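Local atomic coordinates of Old Yellow Enzyme (Pichia, PDB entry 6AGZ), a protein that probably catalyses the asymmetric reduction of the carbon-carbon double bond of enone compounds, using a bound flavin mononucleotide as hydride carrier. Residues P32-F37 against G341-F346; M49-S54 against G378-G383; L64-T69 against I107-W112; V282-P287 against G311-S316. One frame throughout, in Å; residues are numbered along the deposited sequence.

Interaction 1. Residues P32-F37 against G341-F346; sequences PPTTRF and GCSRYF. With FMN (flavin mononucleotide), chain C.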
# COMPACT_ATOMS: atom_id res chain seq x y z
N PRO A 32 -13.51 15.61 -15.42
CA PRO A 32 -13.89 14.35 -14.77
C PRO A 32 -15.39 14.15 -14.82
O PRO A 32 -16.14 15.10 -15.12
CB PRO A 32 -13.40 14.54 -13.32
CG PRO A 32 -12.49 15.74 -13.35
CD PRO A 32 -13.01 16.60 -14.45
N PRO A 33 -15.87 12.94 -14.56
CA PRO A 33 -17.33 12.72 -14.54
C PRO A 33 -17.99 13.61 -13.51
O PRO A 33 -17.58 13.65 -12.34
CB PRO A 33 -17.45 11.23 -14.18
CG PRO A 33 -16.15 10.87 -13.55
CD PRO A 33 -15.13 11.71 -14.25
N THR A 34 -19.02 14.34 -13.94
CA THR A 34 -19.70 15.30 -13.08
C THR A 34 -21.20 15.16 -13.29
O THR A 34 -21.73 15.55 -14.33
CB THR A 34 -19.24 16.73 -13.37
OG1 THR A 34 -17.81 16.79 -13.32
CG2 THR A 34 -19.81 17.69 -12.34
N THR A 35 -21.88 14.61 -12.29
CA THR A 35 -23.32 14.40 -12.36
C THR A 35 -24.06 15.73 -12.26
O THR A 35 -23.78 16.54 -11.37
CB THR A 35 -23.77 13.47 -11.24
OG1 THR A 35 -23.25 12.15 -11.47
CG2 THR A 35 -25.29 13.41 -11.16
N ARG A 36 -25.00 15.96 -13.18
CA ARG A 36 -25.75 17.21 -13.23
C ARG A 36 -27.26 17.04 -13.30
O ARG A 36 -27.98 18.01 -13.01
CB ARG A 36 -25.30 18.07 -14.42
CG ARG A 36 -23.81 18.37 -14.46
CD ARG A 36 -23.36 19.11 -13.21
NE ARG A 36 -24.12 20.33 -12.98
CZ ARG A 36 -23.88 21.49 -13.59
NH1 ARG A 36 -22.88 21.59 -14.46
NH2 ARG A 36 -24.62 22.55 -13.32
N PHE A 37 -27.77 15.86 -13.67
CA PHE A 37 -29.21 15.57 -13.71
C PHE A 37 -29.94 16.49 -14.68
O PHE A 37 -30.98 17.08 -14.36
CB PHE A 37 -29.82 15.67 -12.31
CG PHE A 37 -29.30 14.64 -11.35
CD1 PHE A 37 -29.16 13.32 -11.74
CD2 PHE A 37 -28.96 15.00 -10.05
CE1 PHE A 37 -28.68 12.37 -10.85
CE2 PHE A 37 -28.48 14.05 -9.16
CZ PHE A 37 -28.35 12.74 -9.56
N GLY A 341 -7.42 16.32 -13.59
CA GLY A 341 -8.85 16.52 -13.72
C GLY A 341 -9.33 17.70 -12.88
O GLY A 341 -8.94 17.84 -11.72
N CYS A 342 -10.17 18.54 -13.48
CA CYS A 342 -10.78 19.68 -12.80
C CYS A 342 -12.27 19.65 -13.10
O CYS A 342 -12.68 19.87 -14.25
CB CYS A 342 -10.15 20.99 -13.25
SG CYS A 342 -8.35 21.05 -13.09
N SER A 343 -13.09 19.40 -12.08
CA SER A 343 -14.53 19.21 -12.26
C SER A 343 -15.33 20.46 -11.93
O SER A 343 -16.05 20.98 -12.78
CB SER A 343 -15.01 18.03 -11.39
OG SER A 343 -16.42 18.02 -11.29
N ARG A 344 -15.21 20.96 -10.70
CA ARG A 344 -16.10 22.03 -10.24
C ARG A 344 -15.90 23.31 -11.04
O ARG A 344 -16.88 23.99 -11.38
CB ARG A 344 -15.89 22.27 -8.74
CG ARG A 344 -16.55 21.22 -7.87
CD ARG A 344 -16.22 21.39 -6.39
NE ARG A 344 -14.88 20.91 -6.06
CZ ARG A 344 -14.42 20.78 -4.82
NH1 ARG A 344 -15.20 21.09 -3.79
NH2 ARG A 344 -13.19 20.34 -4.61
N TYR A 345 -14.65 23.65 -11.36
CA TYR A 345 -14.42 24.84 -12.17
C TYR A 345 -14.74 24.63 -13.64
O TYR A 345 -14.99 25.60 -14.35
CB TYR A 345 -12.97 25.31 -12.01
CG TYR A 345 -12.75 26.12 -10.76
CD1 TYR A 345 -13.21 27.43 -10.67
CD2 TYR A 345 -12.08 25.59 -9.67
CE1 TYR A 345 -13.02 28.18 -9.53
CE2 TYR A 345 -11.89 26.33 -8.52
CZ TYR A 345 -12.35 27.62 -8.46
OH TYR A 345 -12.16 28.37 -7.32
N PHE A 346 -14.77 23.38 -14.10
CA PHE A 346 -15.18 23.13 -15.48
C PHE A 346 -16.68 23.36 -15.66
O PHE A 346 -17.13 23.67 -16.77
CB PHE A 346 -14.80 21.70 -15.89
CG PHE A 346 -14.18 21.61 -17.26
CD1 PHE A 346 -14.67 22.36 -18.31
CD2 PHE A 346 -13.09 20.78 -17.48
CE1 PHE A 346 -14.10 22.27 -19.57
CE2 PHE A 346 -12.51 20.69 -18.73
CZ PHE A 346 -13.02 21.44 -19.78
N1 FMN C . -17.22 11.75 -9.65
C2 FMN C . -17.53 10.57 -10.29
O2 FMN C . -16.70 9.66 -10.34
N3 FMN C . -18.77 10.39 -10.86
C4 FMN C . -19.70 11.40 -10.81
O4 FMN C . -20.81 11.25 -11.32
C4A FMN C . -19.39 12.60 -10.17
N5 FMN C . -20.32 13.61 -10.12
C5A FMN C . -20.02 14.80 -9.49
C6 FMN C . -20.97 15.81 -9.45
C7 FMN C . -20.67 17.01 -8.82
C7M FMN C . -21.70 18.10 -8.77
C8 FMN C . -19.43 17.20 -8.23
C8M FMN C . -19.10 18.50 -7.55
C9 FMN C . -18.48 16.19 -8.28
C9A FMN C . -18.77 14.98 -8.91
N10 FMN C . -17.83 13.97 -8.96
C10 FMN C . -18.14 12.78 -9.59
C1' FMN C . -16.48 14.16 -8.35
C2' FMN C . -15.60 14.87 -9.38
O2' FMN C . -15.46 14.05 -10.52
C3' FMN C . -14.22 15.25 -8.84
O3' FMN C . -13.49 14.09 -8.51
C4' FMN C . -14.33 16.16 -7.62
O4' FMN C . -15.26 17.20 -7.89
C5' FMN C . -12.99 16.79 -7.26
O5' FMN C . -12.47 17.47 -8.38
P FMN C . -12.42 19.08 -8.40
O1P FMN C . -11.74 19.57 -7.15
O2P FMN C . -11.65 19.55 -9.61
O3P FMN C . -13.83 19.61 -8.47

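Interaction 2. Residues M49-S54 against G378-G383; sequences MLSYYS and GYLTWG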
# COMPACT_ATOMS: atom_id res chain seq x y z
N MET A 49 -27.56 19.18 -22.71
CA MET A 49 -26.33 18.43 -22.48
C MET A 49 -25.43 18.46 -23.71
O MET A 49 -24.20 18.50 -23.58
CB MET A 49 -26.66 16.98 -22.09
CG MET A 49 -27.39 16.85 -20.77
SD MET A 49 -28.01 15.19 -20.49
CE MET A 49 -26.52 14.23 -20.69
N LEU A 50 -26.02 18.44 -24.90
CA LEU A 50 -25.23 18.47 -26.12
C LEU A 50 -24.45 19.77 -26.24
O LEU A 50 -23.25 19.77 -26.53
CB LEU A 50 -26.14 18.27 -27.34
CG LEU A 50 -25.45 18.17 -28.70
CD1 LEU A 50 -24.14 17.42 -28.59
CD2 LEU A 50 -26.36 17.48 -29.71
N SER A 51 -25.12 20.91 -26.01
CA SER A 51 -24.40 22.18 -25.99
C SER A 51 -23.40 22.22 -24.84
O SER A 51 -22.29 22.77 -24.98
CB SER A 51 -25.39 23.34 -25.88
OG SER A 51 -24.72 24.57 -25.70
N TYR A 52 -23.76 21.62 -23.71
CA TYR A 52 -22.92 21.63 -22.52
C TYR A 52 -21.57 20.97 -22.79
O TYR A 52 -20.51 21.54 -22.49
CB TYR A 52 -23.66 20.92 -21.38
CG TYR A 52 -22.88 20.68 -20.11
CD1 TYR A 52 -22.76 21.67 -19.14
CD2 TYR A 52 -22.32 19.44 -19.84
CE1 TYR A 52 -22.07 21.44 -17.97
CE2 TYR A 52 -21.63 19.20 -18.67
CZ TYR A 52 -21.51 20.20 -17.74
OH TYR A 52 -20.82 19.97 -16.57
N TYR A 53 -21.58 19.77 -23.37
CA TYR A 53 -20.33 19.11 -23.72
C TYR A 53 -19.69 19.72 -24.96
O TYR A 53 -18.46 19.65 -25.11
CB TYR A 53 -20.57 17.61 -23.94
CG TYR A 53 -20.87 16.85 -22.67
CD1 TYR A 53 -19.85 16.48 -21.80
CD2 TYR A 53 -22.17 16.50 -22.34
CE1 TYR A 53 -20.13 15.79 -20.64
CE2 TYR A 53 -22.45 15.81 -21.18
CZ TYR A 53 -21.43 15.45 -20.33
OH TYR A 53 -21.71 14.76 -19.18
N SER A 54 -20.49 20.31 -25.85
CA SER A 54 -19.94 20.92 -27.06
C SER A 54 -19.04 22.10 -26.73
O SER A 54 -17.94 22.23 -27.28
CB SER A 54 -21.08 21.35 -27.99
OG SER A 54 -20.59 22.05 -29.12
N GLY A 378 -27.69 27.88 -14.24
CA GLY A 378 -26.45 27.38 -13.69
C GLY A 378 -25.85 26.22 -14.44
O GLY A 378 -24.90 25.60 -13.95
N TYR A 379 -26.38 25.90 -15.62
CA TYR A 379 -25.90 24.81 -16.46
C TYR A 379 -25.40 25.31 -17.81
O TYR A 379 -24.29 24.97 -18.22
CB TYR A 379 -27.02 23.77 -16.65
CG TYR A 379 -26.58 22.50 -17.34
CD1 TYR A 379 -25.91 21.51 -16.64
CD2 TYR A 379 -26.87 22.28 -18.68
CE1 TYR A 379 -25.51 20.34 -17.26
CE2 TYR A 379 -26.48 21.11 -19.31
CZ TYR A 379 -25.80 20.14 -18.59
OH TYR A 379 -25.41 18.98 -19.21
N LEU A 380 -26.20 26.12 -18.51
CA LEU A 380 -25.80 26.73 -19.77
C LEU A 380 -25.72 28.25 -19.67
O LEU A 380 -25.49 28.91 -20.69
CB LEU A 380 -26.77 26.34 -20.88
CG LEU A 380 -26.76 24.88 -21.35
CD1 LEU A 380 -27.81 24.65 -22.42
CD2 LEU A 380 -25.38 24.50 -21.85
N THR A 381 -25.91 28.82 -18.48
CA THR A 381 -25.90 30.26 -18.31
C THR A 381 -24.50 30.85 -18.21
O THR A 381 -24.36 32.08 -18.21
CB THR A 381 -26.70 30.65 -17.05
OG1 THR A 381 -26.35 29.77 -15.98
CG2 THR A 381 -28.19 30.55 -17.32
N TRP A 382 -23.47 30.02 -18.13
CA TRP A 382 -22.11 30.52 -17.98
C TRP A 382 -21.59 31.06 -19.30
O TRP A 382 -21.76 30.45 -20.35
CB TRP A 382 -21.19 29.41 -17.47
CG TRP A 382 -21.70 28.72 -16.25
CD1 TRP A 382 -22.24 27.47 -16.18
CD2 TRP A 382 -21.74 29.25 -14.92
NE1 TRP A 382 -22.61 27.19 -14.89
CE2 TRP A 382 -22.31 28.26 -14.10
CE3 TRP A 382 -21.34 30.46 -14.35
CZ2 TRP A 382 -22.50 28.45 -12.73
CZ3 TRP A 382 -21.53 30.65 -12.99
CH2 TRP A 382 -22.10 29.65 -12.19
N GLY A 383 -20.95 32.23 -19.23
CA GLY A 383 -20.33 32.80 -20.40
C GLY A 383 -18.87 32.40 -20.53
O GLY A 383 -18.26 31.86 -19.62

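Interaction 3. Residues L64-T69 against I107-W112; sequences LITEAT and ISMQLW. With FMN (flavin mononucleotide), chain C.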
# COMPACT_ATOMS: atom_id res chain seq x y z
N LEU A 64 -12.79 14.58 -22.33
CA LEU A 64 -13.94 14.79 -21.47
C LEU A 64 -14.43 13.44 -20.97
O LEU A 64 -14.32 12.43 -21.66
CB LEU A 64 -15.07 15.51 -22.21
CG LEU A 64 -14.75 16.82 -22.95
CD1 LEU A 64 -16.00 17.33 -23.65
CD2 LEU A 64 -14.20 17.87 -22.00
N ILE A 65 -14.98 13.43 -19.76
CA ILE A 65 -15.60 12.23 -19.20
C ILE A 65 -17.03 12.57 -18.84
O ILE A 65 -17.28 13.56 -18.14
CB ILE A 65 -14.83 11.70 -17.98
CG1 ILE A 65 -13.35 11.53 -18.31
CG2 ILE A 65 -15.41 10.36 -17.54
CD1 ILE A 65 -12.52 10.98 -17.17
N THR A 66 -17.97 11.76 -19.32
CA THR A 66 -19.37 12.04 -19.10
C THR A 66 -19.74 11.90 -17.63
O THR A 66 -19.05 11.23 -16.85
CB THR A 66 -20.26 11.10 -19.91
OG1 THR A 66 -20.22 9.79 -19.33
CG2 THR A 66 -19.77 11.02 -21.34
N GLU A 67 -20.83 12.55 -17.26
CA GLU A 67 -21.51 12.27 -16.00
C GLU A 67 -21.72 10.76 -15.86
O GLU A 67 -21.91 10.05 -16.84
CB GLU A 67 -22.85 12.99 -15.97
CG GLU A 67 -23.68 12.69 -17.22
CD GLU A 67 -24.66 13.79 -17.56
OE1 GLU A 67 -25.79 13.76 -17.03
OE2 GLU A 67 -24.29 14.69 -18.35
N ALA A 68 -21.66 10.29 -14.62
CA ALA A 68 -21.86 8.87 -14.35
C ALA A 68 -23.19 8.40 -14.91
O ALA A 68 -24.25 8.95 -14.59
CB ALA A 68 -21.78 8.61 -12.85
N THR A 69 -23.14 7.37 -15.76
CA THR A 69 -24.27 6.95 -16.57
C THR A 69 -24.68 5.53 -16.20
O THR A 69 -23.84 4.63 -16.15
CB THR A 69 -23.92 7.03 -18.06
OG1 THR A 69 -23.68 8.39 -18.43
CG2 THR A 69 -25.04 6.47 -18.91
N ILE A 107 -13.83 11.84 -25.72
CA ILE A 107 -14.78 11.66 -24.63
C ILE A 107 -14.80 10.21 -24.18
O ILE A 107 -14.75 9.28 -25.00
CB ILE A 107 -16.19 12.15 -25.04
CG1 ILE A 107 -17.14 12.11 -23.84
CG2 ILE A 107 -16.74 11.34 -26.21
CD1 ILE A 107 -18.42 12.88 -24.07
N SER A 108 -14.87 10.01 -22.87
CA SER A 108 -15.07 8.71 -22.24
C SER A 108 -16.36 8.75 -21.44
O SER A 108 -16.72 9.79 -20.87
CB SER A 108 -13.89 8.35 -21.32
OG SER A 108 -14.20 7.24 -20.49
N MET A 109 -17.06 7.63 -21.39
CA MET A 109 -18.29 7.51 -20.62
C MET A 109 -18.02 6.71 -19.35
O MET A 109 -17.51 5.59 -19.42
CB MET A 109 -19.41 6.86 -21.42
CG MET A 109 -20.56 6.38 -20.53
SD MET A 109 -22.05 5.86 -21.41
CE MET A 109 -22.79 7.44 -21.80
N GLN A 110 -18.36 7.29 -18.20
CA GLN A 110 -18.28 6.58 -16.93
C GLN A 110 -19.59 5.84 -16.70
O GLN A 110 -20.67 6.42 -16.85
CB GLN A 110 -18.00 7.54 -15.78
CG GLN A 110 -17.69 6.83 -14.47
CD GLN A 110 -17.73 7.75 -13.27
OE1 GLN A 110 -18.68 8.50 -13.09
NE2 GLN A 110 -16.69 7.69 -12.44
N LEU A 111 -19.49 4.56 -16.34
CA LEU A 111 -20.66 3.72 -16.09
C LEU A 111 -20.97 3.70 -14.60
O LEU A 111 -20.08 3.42 -13.79
CB LEU A 111 -20.44 2.30 -16.61
CG LEU A 111 -20.38 2.14 -18.13
CD1 LEU A 111 -20.30 0.66 -18.50
CD2 LEU A 111 -21.57 2.81 -18.81
N TRP A 112 -22.22 3.96 -14.25
CA TRP A 112 -22.65 4.10 -12.87
C TRP A 112 -23.46 2.89 -12.44
O TRP A 112 -24.21 2.31 -13.24
CB TRP A 112 -23.49 5.37 -12.69
CG TRP A 112 -23.34 6.05 -11.37
CD1 TRP A 112 -22.50 5.70 -10.35
CD2 TRP A 112 -24.03 7.23 -10.93
NE1 TRP A 112 -22.64 6.58 -9.30
CE2 TRP A 112 -23.56 7.53 -9.63
CE3 TRP A 112 -24.99 8.06 -11.51
CZ2 TRP A 112 -24.04 8.62 -8.91
CZ3 TRP A 112 -25.46 9.14 -10.79
CH2 TRP A 112 -24.98 9.41 -9.50
N1 FMN C . -17.22 11.75 -9.65
C2 FMN C . -17.53 10.57 -10.29
O2 FMN C . -16.70 9.66 -10.34
N3 FMN C . -18.77 10.39 -10.86
C4 FMN C . -19.70 11.40 -10.81
O4 FMN C . -20.81 11.25 -11.32
C4A FMN C . -19.39 12.60 -10.17
N5 FMN C . -20.32 13.61 -10.12
C5A FMN C . -20.02 14.80 -9.49
C6 FMN C . -20.97 15.81 -9.45
C7 FMN C . -20.67 17.01 -8.82
C7M FMN C . -21.70 18.10 -8.77
C8 FMN C . -19.43 17.20 -8.23
C8M FMN C . -19.10 18.50 -7.55
C9 FMN C . -18.48 16.19 -8.28
C9A FMN C . -18.77 14.98 -8.91
N10 FMN C . -17.83 13.97 -8.96
C10 FMN C . -18.14 12.78 -9.59
C1' FMN C . -16.48 14.16 -8.35
C2' FMN C . -15.60 14.87 -9.38
O2' FMN C . -15.46 14.05 -10.52
C3' FMN C . -14.22 15.25 -8.84
O3' FMN C . -13.49 14.09 -8.51
C4' FMN C . -14.33 16.16 -7.62
O4' FMN C . -15.26 17.20 -7.89
C5' FMN C . -12.99 16.79 -7.26
O5' FMN C . -12.47 17.47 -8.38
P FMN C . -12.42 19.08 -8.40
O1P FMN C . -11.74 19.57 -7.15
O2P FMN C . -11.65 19.55 -9.61
O3P FMN C . -13.83 19.61 -8.47

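Interaction 4. Residues V282-P287 against G311-S316; sequences VSIVEP and GVVLRS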
# COMPACT_ATOMS: atom_id res chain seq x y z
N VAL A 282 -6.23 4.95 -15.16
CA VAL A 282 -6.81 4.71 -13.85
C VAL A 282 -7.06 6.06 -13.20
O VAL A 282 -6.14 6.88 -13.09
CB VAL A 282 -5.90 3.84 -12.96
CG1 VAL A 282 -6.45 3.76 -11.55
CG2 VAL A 282 -5.77 2.44 -13.56
N SER A 283 -8.30 6.30 -12.78
CA SER A 283 -8.70 7.59 -12.23
C SER A 283 -8.69 7.52 -10.70
O SER A 283 -9.28 6.61 -10.11
CB SER A 283 -10.10 7.98 -12.73
OG SER A 283 -10.46 9.26 -12.25
N ILE A 284 -8.02 8.49 -10.08
CA ILE A 284 -7.86 8.54 -8.63
C ILE A 284 -8.19 9.94 -8.13
O ILE A 284 -8.00 10.95 -8.83
CB ILE A 284 -6.44 8.12 -8.18
CG1 ILE A 284 -5.40 9.18 -8.54
CG2 ILE A 284 -6.06 6.78 -8.78
CD1 ILE A 284 -4.02 8.86 -8.02
N VAL A 285 -8.68 10.00 -6.90
CA VAL A 285 -9.11 11.23 -6.26
C VAL A 285 -8.08 11.62 -5.21
O VAL A 285 -7.72 10.82 -4.34
CB VAL A 285 -10.50 11.06 -5.62
CG1 VAL A 285 -10.79 12.21 -4.67
CG2 VAL A 285 -11.56 10.98 -6.70
N GLU A 286 -7.59 12.86 -5.30
CA GLU A 286 -6.62 13.34 -4.33
C GLU A 286 -7.30 13.60 -2.99
O GLU A 286 -8.40 14.17 -2.94
CB GLU A 286 -5.95 14.62 -4.84
CG GLU A 286 -5.10 14.41 -6.08
CD GLU A 286 -4.01 13.38 -5.87
OE1 GLU A 286 -3.15 13.58 -4.99
OE2 GLU A 286 -4.02 12.36 -6.59
N PRO A 287 -6.69 13.17 -1.87
CA PRO A 287 -7.19 13.30 -0.50
C PRO A 287 -7.71 14.69 -0.17
O PRO A 287 -7.04 15.68 -0.45
CB PRO A 287 -5.95 12.97 0.36
CG PRO A 287 -4.79 12.84 -0.61
CD PRO A 287 -5.39 12.47 -1.92
N GLY A 311 0.74 2.87 -15.70
CA GLY A 311 0.15 3.46 -16.89
C GLY A 311 -0.33 4.88 -16.65
O GLY A 311 0.04 5.54 -15.68
N VAL A 312 -1.18 5.35 -17.58
CA VAL A 312 -1.76 6.68 -17.45
C VAL A 312 -2.62 6.73 -16.20
O VAL A 312 -3.43 5.84 -15.95
CB VAL A 312 -2.57 7.02 -18.71
CG1 VAL A 312 -3.27 8.37 -18.54
CG2 VAL A 312 -1.67 7.03 -19.94
N VAL A 313 -2.43 7.78 -15.41
CA VAL A 313 -3.19 7.99 -14.18
C VAL A 313 -3.82 9.38 -14.23
O VAL A 313 -3.13 10.36 -14.51
CB VAL A 313 -2.32 7.82 -12.92
CG1 VAL A 313 -1.08 8.70 -12.98
CG2 VAL A 313 -3.13 8.11 -11.67
N LEU A 314 -5.12 9.45 -13.99
CA LEU A 314 -5.84 10.71 -13.93
C LEU A 314 -6.03 11.08 -12.46
O LEU A 314 -6.67 10.34 -11.72
CB LEU A 314 -7.20 10.60 -14.63
CG LEU A 314 -8.22 11.69 -14.31
CD1 LEU A 314 -7.71 13.06 -14.73
CD2 LEU A 314 -9.56 11.39 -14.97
N ARG A 315 -5.47 12.21 -12.05
CA ARG A 315 -5.55 12.67 -10.67
C ARG A 315 -6.51 13.85 -10.60
O ARG A 315 -6.35 14.83 -11.34
CB ARG A 315 -4.17 13.07 -10.15
CG ARG A 315 -3.10 12.03 -10.44
CD ARG A 315 -1.75 12.42 -9.85
NE ARG A 315 -1.77 12.43 -8.39
CZ ARG A 315 -0.68 12.51 -7.64
NH1 ARG A 315 0.52 12.59 -8.20
NH2 ARG A 315 -0.79 12.51 -6.32
N SER A 316 -7.51 13.76 -9.72
CA SER A 316 -8.51 14.82 -9.61
C SER A 316 -8.71 15.24 -8.17
O SER A 316 -8.56 14.45 -7.23
CB SER A 316 -9.85 14.38 -10.21
OG SER A 316 -9.72 14.09 -11.59
O HOH W 1 -9.75 11.19 -10.80

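Interaction 1. Residues P32-F37 against G341-F346
P32 and T34 meet G341, C342 and S343 where the TIM barrel closes, just beyond the C-terminal ends of its first and last strands. The ring of P32 lies against the turning backbone: CG sits over G341 CA, while CD comes to 3.3 Å from C342 O. Further along, the contact becomes polar. S343 holds its hydroxyl opposite the backbone N (chi1 166°), which sends OG across to T34 OG1 as a donor at 2.8 Å. T34 OG1 passes the chain on to P32 O at 3.0 Å, approaching well above the carbonyl plane. The T34 torsion (chi1 -52°) sets OG1 beside its own backbone N and leaves CG2 to pack at 3.6 Å on FMN C6. Replacing T34 with a valine would probably leave S343 OG without its acceptor and P32 O without this donor. The same two segments grip the flavin at both ends. P33 O accepts from the ribityl O2', and T35 OG1 donates to O4 at 2.6 Å. At the other end S343 N and R344 N point into the phosphate, and the R344 guanidinium folds back along it. R344 NE bonds O3P at 2.9 Å, and NH2 reaches O1P, which lies at the edge of the guanidinium in its plane, with a nearly straight N-H...O angle of 169°.

Interaction 2. Residues M49-S54 against G378-G383
Y52, on helix 47-57, lays its ring against that of Y379 from the C-terminal loop in an offset stack, centroids 4.2 Å apart and planes only 13° from parallel. With CG anti to the backbone N (chi1 173°), the Y52 side chain leaves the helix toward the loop. Its CB is met by Y379 OH and CE2, and on another side by L380 CD2 at 4.0 Å. CG comes next, with Y379 OH 3.2 Å away over the ring face. CD1 lies over the rim of the Y379 ring near CZ, and CD2 again faces Y379 OH. CE1 and CZ look toward Y379 CE1, and the terminal OH makes a weak hydrogen bond with R36 NH1. The two side chains cross at about a right angle although their rings are nearly parallel. M49 joins in through CG, 3.3 Å from Y379 OH. A serine in place of Y379 would probably open a gap over this face of Y52 and leave M49 CG without its neighbour. Y53 and R56 add a ring face and a cation-pi contact to Y52; with no hydrogen bond between the two segments, the stack probably rests on dispersion and ring electrostatics, the polar bond lying at the tip.

Interaction 3. Residues L64-T69 against I107-W112
L64 and I107 begin a parallel pairing between two neighbouring strands of the barrel, 63-70 and 106-112, which helix 87-102 links into a beta-alpha-beta unit. All twelve residues are buried, so the contact has no solvent side; the contrast is between its regular ends and a slack middle. At the start S108 N bonds L64 O, and T66 N bonds S108 O at 2.8 Å. At the far end T69 N takes Q110 O, and W112 N takes T69 O at 2.6 Å. Between them strand 63-70 is interrupted and the register slips by one residue. T66 OG1, held between its backbone N and carbonyl carbon (chi1 73°), fills in there with a weak bond from Q110 N at 3.3 Å. It also donates to E67 O, which receives T69 OG1 on the opposite face of its carbonyl plane, so two hydroxyls hold the break from either side. The methyl carbon A68 CB lies over the five-membered ring of W112 in a CH-pi contact, 3.5 Å from its centroid. M109 bends its tail at the third torsion until CE rests 3.6 Å from T69 OG1. E67 turns its carboxylate away to Y53 and N39. Q110, extended beyond CG, sends its amide to the flavin: OE1 accepts from N3 and NE2 donates to O2, 2.9 Å with a nearly straight N-H...O angle of 169°. The paired acceptor and donor match the pyrimidine edge; the NE2 donor at O2 would probably help to stabilise negative charge there on reduction.

Interaction 4. Residues V282-P287 against G311-S316
E286, just past the end of strand 281-285, meets R315 on the neighbouring parallel strand 313-316 in a side-on salt bridge: R315 NE bonds E286 OE2 at 2.9 Å and NH2 bonds OE1 at the same length. The match is not flat. OE2 lies in the guanidinium plane at its edge, but both carboxylate oxygens are met from above their own plane, and the two groups are turned 64° apart. R315 bends at its third torsion and E286 at its second (-57°) to bring the charges together, and N302 ND2 gives OE2 another partner. Alongside R315 runs I284, pointing the same way. Its CG1 takes the crowded position between backbone N and carbonyl carbon, which brings CD1 to 3.8 Å from V313 CG2, the two side chains meeting at a slant, and near R315 CG. V282, I284, V313 and R315 share this face, where I284 and V313 pack on helix 303-308. On the other face S283 OG lies 3.6 Å from L314 CD2, and a water donates to I284 O at 2.6 Å while bonding S316 OG at 3.0 Å. Beneath the side chains five backbone bonds alternate across the strands, from V282 N to V312 O through to E286 N to S316 O, the last one 2.7 Å long. The strand axes approach to 4.6 Å with a twist of 22°. S316 also touches the flavin, so the inward face runs straight into its site. Parallel neighbours twisted this way, the sixth and seventh strands here, are the staves of the eight-stranded TIM barrel.

Overall arrangement
From the N terminus, residues 32-37 come first and wait until 341-346 to close interaction 1, joining the first and last strands of the barrel. Residues 49-54 open interaction 2, which closes only at 378-383, so it crosses interaction 1 and ties the C-terminal loop to helix 47-57. Interaction 3 (64-69 with 107-112) and then interaction 4 (282-287 with 311-316) follow in series, both nested within the other two. They pair strands two and three, and six and seven. R36 NH2 probably bonds G378 O, linking 1 with 2; Y53 probably bonds E67, linking 2 with 3; I65 packs on L314, linking 3 with 4. Interactions 1 and 3 share the flavin.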